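Local coordinates for histidine triad protein (Plasmodium falciparum 3D7, PDB 5CS2), which probably hydrolyses diadenosine triphosphate to AMP and ADP as a histidine triad enzyme, and is bound by the antimalarial natural product cyclomarin A, at residues K4-L9 and N83-Y87; E13-N17 and I195-S200; K22-G26 and S42-V46; K65-D69 and I102-K106. One frame throughout, in Å; residues are numbered along the deposited sequence. Where two conformers were deposited one is given.

How the contacts relate
The chain starts with helix 4-11, and contact 1 packs it on the long helix 72-93. The loop that follows forms contact 2 with the end of the C-terminal helix 181-199. Contacts 1 and 2 cross along the chain and touch in space, mainly through F199. Contact 3 closes a short loop between 22-26 and 42-46, and lies within the spans of both contacts 1 and 2. Contact 4 comes after it, tying the loop 65-69 to strand 97-104, outermost within the chain. It falls within the span of contact 2 but crosses contact 1. Contacts 3 and 4 reach the same sheet, while contacts 1 and 4 both touch the second subunit.

Contact 1 of 4, residues K4-L9 and N83-Y87; sequences KYKNIL and NFMCY
Y5 and Y87 stack where the N-terminal helix 4-11 packs on helix 72-93, the long helix of the HIT domain. The two short segments run at 137° to each other, and Y5 and F84 bury the most surface here. The CB of Y5 lies in plane at the edge of the F84 ring, 3.8 Å from F84 CD1. Further out, CD1 of Y5 is 3.9 Å from the same F84 CD1. N83 OD1 lies at the edge of the Y5 ring, 3.7 Å from Y5 CE1. Y87 covers one face of the Y5 ring, with Y87 CD1 3.3 Å from Y5 CE2. The two tyrosine rings form an offset stack, with planes at 18° and centroids 4.0 Å apart. With CG anti to the backbone N (chi1 178°), the Y87 ring reaches the face of Y5, and Y87 CB lies over it too. On the opposite face lies K4 CD, toward the rim. At the tip, Y5 OH accepts a hydrogen bond of 3.1 Å from K4 NZ. Deeper in, L9 CD2 sits over the F84 ring in a CH-pi contact, and that ring meets F199 edge-to-face. K4 NZ and N83 ND2 also bond backbone oxygens of L70 and Y67 of the second subunit, so the contact borders the dimer interface. K4 NZ itself binds N83 OD1 at 2.8 Å, somewhat tilted from the carbonyl plane.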
loop_
_atom_site.group_PDB
_atom_site.type_symbol
_atom_site.label_atom_id
_atom_site.label_comp_id
_atom_site.label_asym_id
_atom_site.label_seq_id
_atom_site.Cartn_x
_atom_site.Cartn_y
_atom_site.Cartn_z
ATOM N N LYS A 4 -19.648 -3.919 1.350
ATOM C CA LYS A 4 -18.344 -3.229 1.515
ATOM C C LYS A 4 -17.679 -2.974 0.144
ATOM O O LYS A 4 -17.270 -1.854 -0.160
ATOM C CB LYS A 4 -17.347 -4.035 2.385
ATOM C CG LYS A 4 -15.994 -3.321 2.558
ATOM C CD LYS A 4 -14.828 -4.246 3.005
ATOM C CE LYS A 4 -13.467 -3.634 2.680
ATOM N NZ LYS A 4 -12.297 -4.499 3.081
ATOM N N TYR A 5 -17.574 -4.034 -0.650
ATOM C CA TYR A 5 -16.904 -3.961 -1.947
ATOM C C TYR A 5 -17.709 -3.231 -2.989
ATOM O O TYR A 5 -17.117 -2.529 -3.808
ATOM C CB TYR A 5 -16.460 -5.330 -2.397
ATOM C CG TYR A 5 -15.447 -5.861 -1.417
ATOM C CD1 TYR A 5 -14.192 -5.256 -1.283
ATOM C CD2 TYR A 5 -15.781 -6.873 -0.523
ATOM C CE1 TYR A 5 -13.292 -5.670 -0.309
ATOM C CE2 TYR A 5 -14.876 -7.312 0.446
ATOM C CZ TYR A 5 -13.629 -6.710 0.544
ATOM O OH TYR A 5 -12.723 -7.132 1.484
ATOM N N LYS A 6 -19.049 -3.314 -2.909
ATOM C CA LYS A 6 -19.943 -2.594 -3.800
ATOM C C LYS A 6 -19.760 -1.116 -3.475
ATOM O O LYS A 6 -19.703 -0.293 -4.388
ATOM C CB LYS A 6 -21.403 -3.048 -3.546
ATOM C CG LYS A 6 -22.440 -2.394 -4.461
ATOM C CD LYS A 6 -23.867 -2.750 -4.026
ATOM C CE LYS A 6 -24.885 -1.664 -4.313
ATOM N NZ LYS A 6 -25.211 -1.551 -5.761
ATOM N N ASN A 7 -19.602 -0.780 -2.173
ATOM C CA ASN A 7 -19.414 0.598 -1.732
ATOM C C ASN A 7 -18.063 1.137 -2.234
ATOM O O ASN A 7 -17.976 2.293 -2.649
ATOM C CB ASN A 7 -19.505 0.702 -0.208
ATOM C CG ASN A 7 -19.682 2.121 0.281
ATOM O OD1 ASN A 7 -20.056 3.030 -0.467
ATOM N ND2 ASN A 7 -19.451 2.340 1.562
ATOM N N ILE A 8 -17.029 0.279 -2.260
ATOM C CA ILE A 8 -15.721 0.704 -2.767
ATOM C C ILE A 8 -15.861 1.015 -4.276
ATOM O O ILE A 8 -15.405 2.061 -4.730
ATOM C CB ILE A 8 -14.666 -0.391 -2.497
ATOM C CG1 ILE A 8 -14.222 -0.361 -1.012
ATOM C CG2 ILE A 8 -13.438 -0.305 -3.479
ATOM C CD1 ILE A 8 -13.155 -1.449 -0.627
ATOM N N LEU A 9 -16.533 0.118 -5.026
ATOM C CA LEU A 9 -16.740 0.291 -6.472
ATOM C C LEU A 9 -17.483 1.573 -6.795
ATOM O O LEU A 9 -17.132 2.267 -7.750
ATOM C CB LEU A 9 -17.406 -0.949 -7.090
ATOM C CG LEU A 9 -16.560 -2.214 -7.153
ATOM C CD1 LEU A 9 -17.401 -3.362 -7.602
ATOM C CD2 LEU A 9 -15.381 -2.080 -8.162
ATOM N N ASN A 83 -7.321 -2.988 -2.175
ATOM C CA ASN A 83 -8.071 -3.789 -1.186
ATOM C C ASN A 83 -9.141 -4.641 -1.909
ATOM O O ASN A 83 -9.215 -5.850 -1.668
ATOM C CB ASN A 83 -8.698 -2.867 -0.144
ATOM C CG ASN A 83 -9.177 -3.631 1.053
ATOM O OD1 ASN A 83 -10.331 -4.055 1.114
ATOM N ND2 ASN A 83 -8.330 -3.760 2.045
ATOM N N PHE A 84 -9.893 -4.018 -2.836
ATOM C CA PHE A 84 -10.917 -4.686 -3.652
ATOM C C PHE A 84 -10.285 -5.836 -4.438
ATOM O O PHE A 84 -10.850 -6.933 -4.480
ATOM C CB PHE A 84 -11.588 -3.686 -4.598
ATOM C CG PHE A 84 -12.589 -4.318 -5.552
ATOM C CD1 PHE A 84 -13.847 -4.720 -5.100
ATOM C CD2 PHE A 84 -12.240 -4.586 -6.874
ATOM C CE1 PHE A 84 -14.767 -5.311 -5.973
ATOM C CE2 PHE A 84 -13.148 -5.227 -7.739
ATOM C CZ PHE A 84 -14.413 -5.556 -7.286
ATOM N N MET A 85 -9.102 -5.596 -5.098
ATOM C CA MET A 85 -8.459 -6.640 -5.890
ATOM C C MET A 85 -7.900 -7.782 -5.058
ATOM O O MET A 85 -7.936 -8.913 -5.514
ATOM C CB MET A 85 -7.392 -6.059 -6.833
ATOM C CG MET A 85 -7.985 -5.259 -7.983
ATOM S SD MET A 85 -9.304 -6.135 -8.944
ATOM C CE MET A 85 -8.562 -7.591 -9.292
ATOM N N CYS A 86 -7.469 -7.527 -3.793
ATOM C CA CYS A 86 -7.050 -8.625 -2.929
ATOM C C CYS A 86 -8.251 -9.505 -2.620
ATOM O O CYS A 86 -8.109 -10.723 -2.590
ATOM C CB CYS A 86 -6.395 -8.118 -1.655
ATOM S SG CYS A 86 -4.767 -7.427 -1.941
ATOM N N TYR A 87 -9.427 -8.898 -2.461
ATOM C CA TYR A 87 -10.668 -9.666 -2.249
ATOM C C TYR A 87 -10.974 -10.547 -3.476
ATOM O O TYR A 87 -11.123 -11.759 -3.337
ATOM C CB TYR A 87 -11.832 -8.727 -1.946
ATOM C CG TYR A 87 -13.164 -9.427 -1.754
ATOM C CD1 TYR A 87 -13.447 -10.129 -0.579
ATOM C CD2 TYR A 87 -14.129 -9.417 -2.756
ATOM C CE1 TYR A 87 -14.684 -10.748 -0.386
ATOM C CE2 TYR A 87 -15.354 -10.067 -2.589
ATOM C CZ TYR A 87 -15.631 -10.713 -1.395
ATOM O OH TYR A 87 -16.848 -11.323 -1.214
#

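Contact 2 of 4, residues E13-N17 and I195-S200; sequences EWYKN and INEKFS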
loop_
_atom_site.group_PDB
_atom_site.type_symbol
_atom_site.label_atom_id
_atom_site.label_comp_id
_atom_site.label_asym_id
_atom_site.label_seq_id
_atom_site.Cartn_x
_atom_site.Cartn_y
_atom_site.Cartn_z
ATOM N N GLU A 13 -16.065 4.861 -8.832
ATOM C CA GLU A 13 -16.889 5.250 -9.982
ATOM C C GLU A 13 -16.874 4.161 -11.062
ATOM O O GLU A 13 -16.956 4.446 -12.258
ATOM C CB GLU A 13 -16.511 6.655 -10.508
ATOM C CG GLU A 13 -16.702 7.752 -9.471
ATOM C CD GLU A 13 -16.865 9.179 -9.964
ATOM O OE1 GLU A 13 -16.935 9.396 -11.195
ATOM O OE2 GLU A 13 -16.915 10.088 -9.103
ATOM N N TRP A 14 -16.790 2.898 -10.629
ATOM C CA TRP A 14 -16.772 1.775 -11.551
ATOM C C TRP A 14 -18.171 1.399 -12.051
ATOM O O TRP A 14 -19.171 1.535 -11.340
ATOM C CB TRP A 14 -16.112 0.554 -10.898
ATOM C CG TRP A 14 -16.069 -0.679 -11.754
ATOM C CD1 TRP A 14 -15.095 -1.029 -12.644
ATOM C CD2 TRP A 14 -17.051 -1.727 -11.797
ATOM N NE1 TRP A 14 -15.419 -2.211 -13.260
ATOM C CE2 TRP A 14 -16.614 -2.668 -12.756
ATOM C CE3 TRP A 14 -18.291 -1.931 -11.160
ATOM C CZ2 TRP A 14 -17.334 -3.839 -13.042
ATOM C CZ3 TRP A 14 -19.009 -3.086 -11.456
ATOM C CH2 TRP A 14 -18.516 -4.037 -12.363
ATOM N N TYR A 15 -18.209 0.867 -13.271
ATOM C CA TYR A 15 -19.391 0.268 -13.890
ATOM C C TYR A 15 -18.898 -0.795 -14.846
ATOM O O TYR A 15 -17.746 -0.725 -15.313
ATOM C CB TYR A 15 -20.313 1.299 -14.558
ATOM C CG TYR A 15 -19.640 2.171 -15.597
ATOM C CD1 TYR A 15 -19.556 1.767 -16.927
ATOM C CD2 TYR A 15 -19.141 3.427 -15.263
ATOM C CE1 TYR A 15 -18.962 2.579 -17.892
ATOM C CE2 TYR A 15 -18.542 4.244 -16.219
ATOM C CZ TYR A 15 -18.465 3.820 -17.536
ATOM O OH TYR A 15 -17.868 4.623 -18.475
ATOM N N LYS A 16 -19.725 -1.835 -15.091
ATOM C CA LYS A 16 -19.336 -2.917 -15.998
ATOM C C LYS A 16 -18.943 -2.278 -17.334
ATOM O O LYS A 16 -19.637 -1.347 -17.786
ATOM C CB LYS A 16 -20.533 -3.853 -16.227
ATOM C CG LYS A 16 -20.231 -5.039 -17.101
ATOM C CD LYS A 16 -21.426 -5.970 -17.182
ATOM C CE LYS A 16 -22.201 -5.843 -18.478
ATOM N NZ LYS A 16 -23.001 -4.587 -18.556
ATOM N N ASN A 17 -17.818 -2.744 -17.918
ATOM C CA ASN A 17 -17.271 -2.295 -19.201
ATOM C C ASN A 17 -16.610 -0.923 -19.169
ATOM O O ASN A 17 -16.198 -0.458 -20.230
ATOM C CB ASN A 17 -18.336 -2.334 -20.319
ATOM C CG ASN A 17 -18.817 -3.721 -20.600
ATOM O OD1 ASN A 17 -18.093 -4.718 -20.459
ATOM N ND2 ASN A 17 -20.062 -3.800 -21.005
ATOM N N ILE A 195 -15.507 -10.119 -11.635
ATOM C CA ILE A 195 -15.955 -8.838 -11.134
ATOM C C ILE A 195 -17.383 -8.575 -11.625
ATOM O O ILE A 195 -18.254 -8.251 -10.825
ATOM C CB ILE A 195 -14.945 -7.692 -11.500
ATOM C CG1 ILE A 195 -13.578 -7.949 -10.844
ATOM C CG2 ILE A 195 -15.506 -6.331 -11.125
ATOM C CD1 ILE A 195 -12.342 -7.062 -11.403
ATOM N N ASN A 196 -17.624 -8.754 -12.941
ATOM C CA ASN A 196 -18.933 -8.532 -13.559
ATOM C C ASN A 196 -20.040 -9.388 -12.934
ATOM O O ASN A 196 -21.117 -8.874 -12.615
ATOM C CB ASN A 196 -18.830 -8.783 -15.057
ATOM C CG ASN A 196 -18.068 -7.703 -15.783
ATOM O OD1 ASN A 196 -17.866 -6.603 -15.264
ATOM N ND2 ASN A 196 -17.674 -7.981 -17.016
ATOM N N GLU A 197 -19.757 -10.650 -12.729
ATOM C CA GLU A 197 -20.714 -11.616 -12.168
ATOM C C GLU A 197 -21.164 -11.233 -10.743
ATOM O O GLU A 197 -22.362 -11.254 -10.444
ATOM C CB GLU A 197 -20.091 -13.024 -12.203
ATOM C CG GLU A 197 -20.993 -14.129 -11.678
ATOM C CD GLU A 197 -20.443 -15.538 -11.812
ATOM O OE1 GLU A 197 -19.649 -15.956 -10.939
ATOM O OE2 GLU A 197 -20.836 -16.236 -12.774
ATOM N N LYS A 198 -20.205 -10.821 -9.893
ATOM C CA LYS A 198 -20.482 -10.494 -8.497
ATOM C C LYS A 198 -20.900 -9.075 -8.235
ATOM O O LYS A 198 -21.528 -8.815 -7.200
ATOM C CB LYS A 198 -19.246 -10.845 -7.637
ATOM C CG LYS A 198 -18.827 -12.310 -7.686
ATOM C CD LYS A 198 -19.904 -13.235 -7.110
ATOM C CE LYS A 198 -19.484 -14.684 -7.149
ATOM N NZ LYS A 198 -20.603 -15.575 -6.751
ATOM N N PHE A 199 -20.567 -8.135 -9.134
ATOM C CA PHE A 199 -20.799 -6.732 -8.851
ATOM C C PHE A 199 -21.602 -5.935 -9.862
ATOM O O PHE A 199 -21.732 -4.717 -9.693
ATOM C CB PHE A 199 -19.436 -6.052 -8.594
ATOM C CG PHE A 199 -18.835 -6.566 -7.315
ATOM C CD1 PHE A 199 -19.364 -6.191 -6.078
ATOM C CD2 PHE A 199 -17.841 -7.533 -7.339
ATOM C CE1 PHE A 199 -18.845 -6.721 -4.891
ATOM C CE2 PHE A 199 -17.346 -8.084 -6.152
ATOM C CZ PHE A 199 -17.854 -7.684 -4.941
ATOM N N SER A 200 -22.192 -6.613 -10.850
ATOM C CA SER A 200 -23.085 -6.108 -11.907
ATOM C C SER A 200 -22.370 -5.630 -13.122
ATOM O O SER A 200 -22.159 -6.452 -13.996
ATOM C CB SER A 200 -24.112 -5.094 -11.408
ATOM O OG SER A 200 -25.336 -5.734 -11.085
HETATM O O HOH W 1 -16.095 -4.905 -16.566
HETATM O O HOH W 2 -16.378 -6.208 -18.949
#
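Chi1 of W14 is 179°, which swings the indole away from its own backbone N and onto the C-terminal helix, while N196 turns its amide to meet it with CG anti to the carbonyl carbon (chi1 -72°). The six-membered ring of the indole does the touching. CZ2 of W14 lies 3.6 Å from I195 CG2. N196 OD1 comes in at the indole edge, in plane, also 3.6 Å from W14 CZ2. Further round the rim, W14 CZ3 is 3.6 Å from the backbone F199 O. K16 runs across the N196 amide, with K16 CG 3.4 Å from N196 OD1 and the next carbon, CD, near S200 O. No direct hydrogen bond joins the two segments. Two waters do so instead. One accepts from N17 N and donates to N196 OD1 at 2.8 Å. The other donates to N17 OD1 and accepts from N196 ND2 at 2.9 Å. Both polar ends of the amide are therefore linked to N17. W14 also packs on L9, and F199 reaches Y5 and L9. This is surface packing of a loop on a helix end: helix 4-11 stops in a Schellman motif at E13, and the loop beyond it lies against the last turn of helix 181-199.

Contact 3 of 4, residues K22-G26 and S42-V46; sequences KYEFG and SYGFV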
loop_
_atom_site.group_PDB
_atom_site.type_symbol
_atom_site.label_atom_id
_atom_site.label_comp_id
_atom_site.label_asym_id
_atom_site.label_seq_id
_atom_site.Cartn_x
_atom_site.Cartn_y
_atom_site.Cartn_z
ATOM N N LYS A 22 -6.841 4.736 -23.880
ATOM C CA LYS A 22 -5.451 4.285 -23.892
ATOM C C LYS A 22 -4.964 4.026 -22.480
ATOM O O LYS A 22 -5.418 4.662 -21.534
ATOM C CB LYS A 22 -4.545 5.324 -24.576
ATOM C CG LYS A 22 -3.290 4.726 -25.193
ATOM C CD LYS A 22 -2.473 5.789 -25.913
ATOM C CE LYS A 22 -1.091 5.921 -25.334
ATOM N NZ LYS A 22 -0.692 7.348 -25.229
ATOM N N TYR A 23 -4.033 3.107 -22.358
ATOM C CA TYR A 23 -3.434 2.725 -21.085
ATOM C C TYR A 23 -1.932 2.914 -21.138
ATOM O O TYR A 23 -1.222 2.101 -21.721
ATOM C CB TYR A 23 -3.778 1.270 -20.770
ATOM C CG TYR A 23 -5.252 1.101 -20.507
ATOM C CD1 TYR A 23 -5.776 1.306 -19.240
ATOM C CD2 TYR A 23 -6.115 0.671 -21.511
ATOM C CE1 TYR A 23 -7.129 1.131 -18.981
ATOM C CE2 TYR A 23 -7.482 0.523 -21.271
ATOM C CZ TYR A 23 -7.980 0.737 -19.996
ATOM O OH TYR A 23 -9.326 0.638 -19.732
ATOM N N GLU A 24 -1.469 3.983 -20.521
ATOM C CA GLU A 24 -0.036 4.286 -20.478
ATOM C C GLU A 24 0.560 3.735 -19.198
ATOM O O GLU A 24 -0.059 3.850 -18.134
ATOM C CB GLU A 24 0.190 5.804 -20.489
ATOM C CG GLU A 24 -0.062 6.491 -21.824
ATOM C CD GLU A 24 0.090 8.005 -21.796
ATOM O OE1 GLU A 24 0.596 8.544 -20.783
ATOM O OE2 GLU A 24 -0.314 8.654 -22.788
ATOM N N PHE A 25 1.755 3.147 -19.300
ATOM C CA PHE A 25 2.484 2.687 -18.128
ATOM C C PHE A 25 3.952 3.079 -18.359
ATOM O O PHE A 25 4.664 2.342 -19.019
ATOM C CB PHE A 25 2.332 1.178 -17.957
ATOM C CG PHE A 25 3.012 0.607 -16.739
ATOM C CD1 PHE A 25 2.869 1.214 -15.490
ATOM C CD2 PHE A 25 3.764 -0.562 -16.828
ATOM C CE1 PHE A 25 3.484 0.663 -14.359
ATOM C CE2 PHE A 25 4.341 -1.139 -15.689
ATOM C CZ PHE A 25 4.198 -0.522 -14.462
ATOM N N GLY A 26 4.362 4.229 -17.823
ATOM C CA GLY A 26 5.713 4.740 -18.080
ATOM C C GLY A 26 5.776 5.073 -19.568
ATOM O O GLY A 26 4.819 5.628 -20.116
ATOM N N SER A 42 -7.413 5.020 -11.693
ATOM C CA SER A 42 -6.445 3.921 -11.782
ATOM C C SER A 42 -6.909 2.828 -12.723
ATOM O O SER A 42 -8.028 2.885 -13.232
ATOM C CB SER A 42 -6.300 3.281 -10.396
ATOM O OG SER A 42 -6.084 4.231 -9.378
ATOM N N TYR A 43 -6.066 1.836 -12.924
ATOM C CA TYR A 43 -6.408 0.638 -13.661
ATOM C C TYR A 43 -5.580 -0.538 -13.190
ATOM O O TYR A 43 -4.534 -0.363 -12.580
ATOM C CB TYR A 43 -6.395 0.834 -15.182
ATOM C CG TYR A 43 -5.035 0.984 -15.813
ATOM C CD1 TYR A 43 -4.416 2.227 -15.886
ATOM C CD2 TYR A 43 -4.389 -0.105 -16.384
ATOM C CE1 TYR A 43 -3.184 2.379 -16.530
ATOM C CE2 TYR A 43 -3.150 0.032 -17.012
ATOM C CZ TYR A 43 -2.570 1.282 -17.107
ATOM O OH TYR A 43 -1.337 1.411 -17.724
ATOM N N GLY A 44 -6.097 -1.726 -13.408
ATOM C CA GLY A 44 -5.456 -2.967 -13.022
ATOM C C GLY A 44 -5.205 -3.791 -14.253
ATOM O O GLY A 44 -6.077 -3.897 -15.121
ATOM N N PHE A 45 -4.016 -4.347 -14.350
ATOM C CA PHE A 45 -3.650 -5.173 -15.485
ATOM C C PHE A 45 -2.785 -6.357 -15.096
ATOM O O PHE A 45 -2.104 -6.336 -14.055
ATOM C CB PHE A 45 -3.023 -4.317 -16.599
ATOM C CG PHE A 45 -1.716 -3.644 -16.226
ATOM C CD1 PHE A 45 -1.705 -2.502 -15.429
ATOM C CD2 PHE A 45 -0.510 -4.147 -16.673
ATOM C CE1 PHE A 45 -0.495 -1.879 -15.079
ATOM C CE2 PHE A 45 0.695 -3.494 -16.361
ATOM C CZ PHE A 45 0.686 -2.367 -15.575
ATOM N N VAL A 46 -2.885 -7.447 -15.873
ATOM C CA VAL A 46 -2.103 -8.660 -15.616
ATOM C C VAL A 46 -0.637 -8.410 -15.956
ATOM O O VAL A 46 -0.334 -7.665 -16.884
ATOM C CB VAL A 46 -2.652 -9.945 -16.290
ATOM C CG1 VAL A 46 -3.956 -10.399 -15.639
ATOM C CG2 VAL A 46 -2.826 -9.756 -17.798
#
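The Y43 ring has Y23 over one face and the backbone E24 O in plane at its edge. Y23 CD1 stands over the centre of that face, 3.5 Å from Y43 CD2. The pair is edge-to-face, the edge of Y23 pointing to the face of Y43, with planes at 63° and centroids 4.7 Å apart. A second such pair follows along the strand. Here the edge of F45 points to the face of F25, with planes at 68° and centroids 5.1 Å apart. F45 CZ is centred over the F25 ring and lies 3.8 Å from F25 CD2. Y43 holds CG between its backbone N and carbonyl carbon (chi1 72°), the crowded position, and F45 does the same. Both residues already point at segment 22-26, and this torsion sets how their rings reach it. The Y43 hydroxyl then donates to E24 O at 2.8 Å. It approaches from well above the carbonyl plane, not along a lone pair. F25 CB touches the same hydroxyl oxygen at 3.7 Å. The polar end of Y23 is held separately, by hydrogen bonds to T38 OG1 and S20 N. The two aromatic pairs join the segment 22-26 to strand 42-46 of the central sheet, where T59 and V35 of the flanking strands pack on Y43 and F45. F25 also meets H116, the predicted nucleotidylated histidine, edge-to-face and packs on V112, a predicted substrate-binding residue, so this aromatic cluster borders the active site of the HIT fold.

Contact 4 of 4, residues K65-D69 and I102-K106; sequences KHYND and IQDGK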
loop_
_atom_site.group_PDB
_atom_site.type_symbol
_atom_site.label_atom_id
_atom_site.label_comp_id
_atom_site.label_asym_id
_atom_site.label_seq_id
_atom_site.Cartn_x
_atom_site.Cartn_y
_atom_site.Cartn_z
ATOM N N LYS A 65 5.557 9.604 -11.350
ATOM C CA LYS A 65 6.715 8.760 -11.044
ATOM C C LYS A 65 6.752 8.188 -9.622
ATOM O O LYS A 65 6.992 6.989 -9.435
ATOM C CB LYS A 65 8.031 9.513 -11.335
ATOM C CG LYS A 65 9.267 8.622 -11.251
ATOM C CD LYS A 65 10.543 9.387 -11.556
ATOM C CE LYS A 65 11.742 8.484 -11.486
ATOM N NZ LYS A 65 12.998 9.233 -11.742
ATOM N N HIS A 66 6.591 9.068 -8.641
ATOM C CA HIS A 66 6.676 8.722 -7.233
ATOM C C HIS A 66 5.331 8.703 -6.556
ATOM O O HIS A 66 4.452 9.473 -6.898
ATOM C CB HIS A 66 7.607 9.701 -6.501
ATOM C CG HIS A 66 9.056 9.363 -6.674
ATOM N ND1 HIS A 66 9.632 8.278 -6.013
ATOM C CD2 HIS A 66 9.997 9.967 -7.434
ATOM C CE1 HIS A 66 10.891 8.249 -6.417
ATOM N NE2 HIS A 66 11.157 9.252 -7.266
ATOM N N TYR A 67 5.211 7.875 -5.518
ATOM C CA TYR A 67 3.995 7.772 -4.724
ATOM C C TYR A 67 3.577 9.131 -4.158
ATOM O O TYR A 67 2.396 9.448 -4.099
ATOM C CB TYR A 67 4.235 6.749 -3.589
ATOM C CG TYR A 67 2.991 6.332 -2.838
ATOM C CD1 TYR A 67 1.796 6.080 -3.509
ATOM C CD2 TYR A 67 3.025 6.120 -1.461
ATOM C CE1 TYR A 67 0.651 5.668 -2.820
ATOM C CE2 TYR A 67 1.888 5.716 -0.761
ATOM C CZ TYR A 67 0.717 5.445 -1.453
ATOM O OH TYR A 67 -0.401 5.047 -0.760
ATOM N N ASN A 68 4.561 9.957 -3.783
ATOM C CA ASN A 68 4.270 11.282 -3.243
ATOM C C ASN A 68 3.856 12.324 -4.295
ATOM O O ASN A 68 3.466 13.432 -3.918
ATOM C CB ASN A 68 5.405 11.765 -2.397
ATOM C CG ASN A 68 5.298 11.153 -1.020
ATOM O OD1 ASN A 68 4.514 11.586 -0.175
ATOM N ND2 ASN A 68 6.027 10.114 -0.820
ATOM N N ASP A 69 3.858 11.943 -5.598
ATOM C CA ASP A 69 3.361 12.794 -6.681
ATOM C C ASP A 69 1.842 12.648 -6.770
ATOM O O ASP A 69 1.209 13.447 -7.448
ATOM C CB ASP A 69 3.968 12.393 -8.037
ATOM C CG ASP A 69 5.444 12.709 -8.171
ATOM O OD1 ASP A 69 5.889 13.736 -7.600
ATOM O OD2 ASP A 69 6.151 11.948 -8.857
ATOM N N ILE A 102 4.900 -1.530 -3.218
ATOM C CA ILE A 102 5.235 -0.434 -4.136
ATOM C C ILE A 102 6.767 -0.294 -4.118
ATOM O O ILE A 102 7.348 -0.193 -3.035
ATOM C CB ILE A 102 4.562 0.911 -3.769
ATOM C CG1 ILE A 102 3.018 0.787 -3.672
ATOM C CG2 ILE A 102 4.971 2.027 -4.767
ATOM C CD1 ILE A 102 2.319 2.123 -3.264
ATOM N N GLN A 103 7.429 -0.374 -5.296
ATOM C CA GLN A 103 8.869 -0.115 -5.401
ATOM C C GLN A 103 8.885 1.367 -5.758
ATOM O O GLN A 103 8.777 1.735 -6.932
ATOM C CB GLN A 103 9.518 -0.972 -6.516
ATOM C CG GLN A 103 9.353 -2.458 -6.296
ATOM C CD GLN A 103 9.695 -3.199 -7.554
ATOM O OE1 GLN A 103 9.001 -3.107 -8.563
ATOM N NE2 GLN A 103 10.805 -3.892 -7.528
ATOM N N ASP A 104 8.872 2.230 -4.731
ATOM C CA ASP A 104 8.759 3.668 -4.914
ATOM C C ASP A 104 10.101 4.341 -5.211
ATOM O O ASP A 104 10.653 5.028 -4.357
ATOM C CB ASP A 104 8.042 4.295 -3.711
ATOM C CG ASP A 104 7.742 5.768 -3.823
ATOM O OD1 ASP A 104 7.574 6.260 -4.969
ATOM O OD2 ASP A 104 7.558 6.413 -2.768
ATOM N N GLY A 105 10.590 4.167 -6.428
ATOM C CA GLY A 105 11.844 4.784 -6.837
ATOM C C GLY A 105 12.889 3.798 -7.288
ATOM O O GLY A 105 12.852 2.619 -6.924
ATOM N N LYS A 106 13.881 4.287 -8.055
ATOM C CA LYS A 106 14.928 3.450 -8.615
ATOM C C LYS A 106 15.691 2.620 -7.576
ATOM O O LYS A 106 15.976 1.437 -7.816
ATOM C CB LYS A 106 15.906 4.293 -9.480
ATOM C CG LYS A 106 16.705 3.466 -10.478
ATOM C CD LYS A 106 17.337 4.333 -11.576
ATOM C CE LYS A 106 17.690 3.536 -12.815
ATOM N NZ LYS A 106 16.482 3.066 -13.554
HETATM O O HOH W 3 6.609 5.095 -7.339
HETATM O O HOH W 4 7.239 8.995 -3.034
#
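D104, at the end of strand 97-104, grips H66 and Y67 of the loop before helix 72-93. That strand, outermost within the chain, carries the predicted substrate-binding residue Q103. With CG anti to the backbone N (chi1 -175°), the D104 carboxylate reaches out to the backbone of Y67 and the ring of H66. Its OD1 accepts from two protein N-H groups. H66 ND1 donates to D104 OD1 at 3.1 Å with an angle of 148°. Y67 N donates to the same D104 OD1 at 2.9 Å and almost straight, at 174°. The two donors come from opposite faces of the carboxylate plane. A water is the third donor to D104 OD1, at 2.8 Å, and links it to K65 O. Another water donates to D104 OD2 at 2.6 Å and accepts from N68 N. D104 is also the centre of an inverse gamma turn, where the strand ends. Within this HIT fold dimer, I102 and D104 pair with a strand of the second subunit, so the sheet continues across the interface. On the apolar side of the contact, I102 CD1 sits over the middle of the Y67 ring, 4.0 Å from its centroid, in a CH-pi contact. Y67 OH bonds N79 ND2. H66 CE1 packs on G105 CA at 3.6 Å.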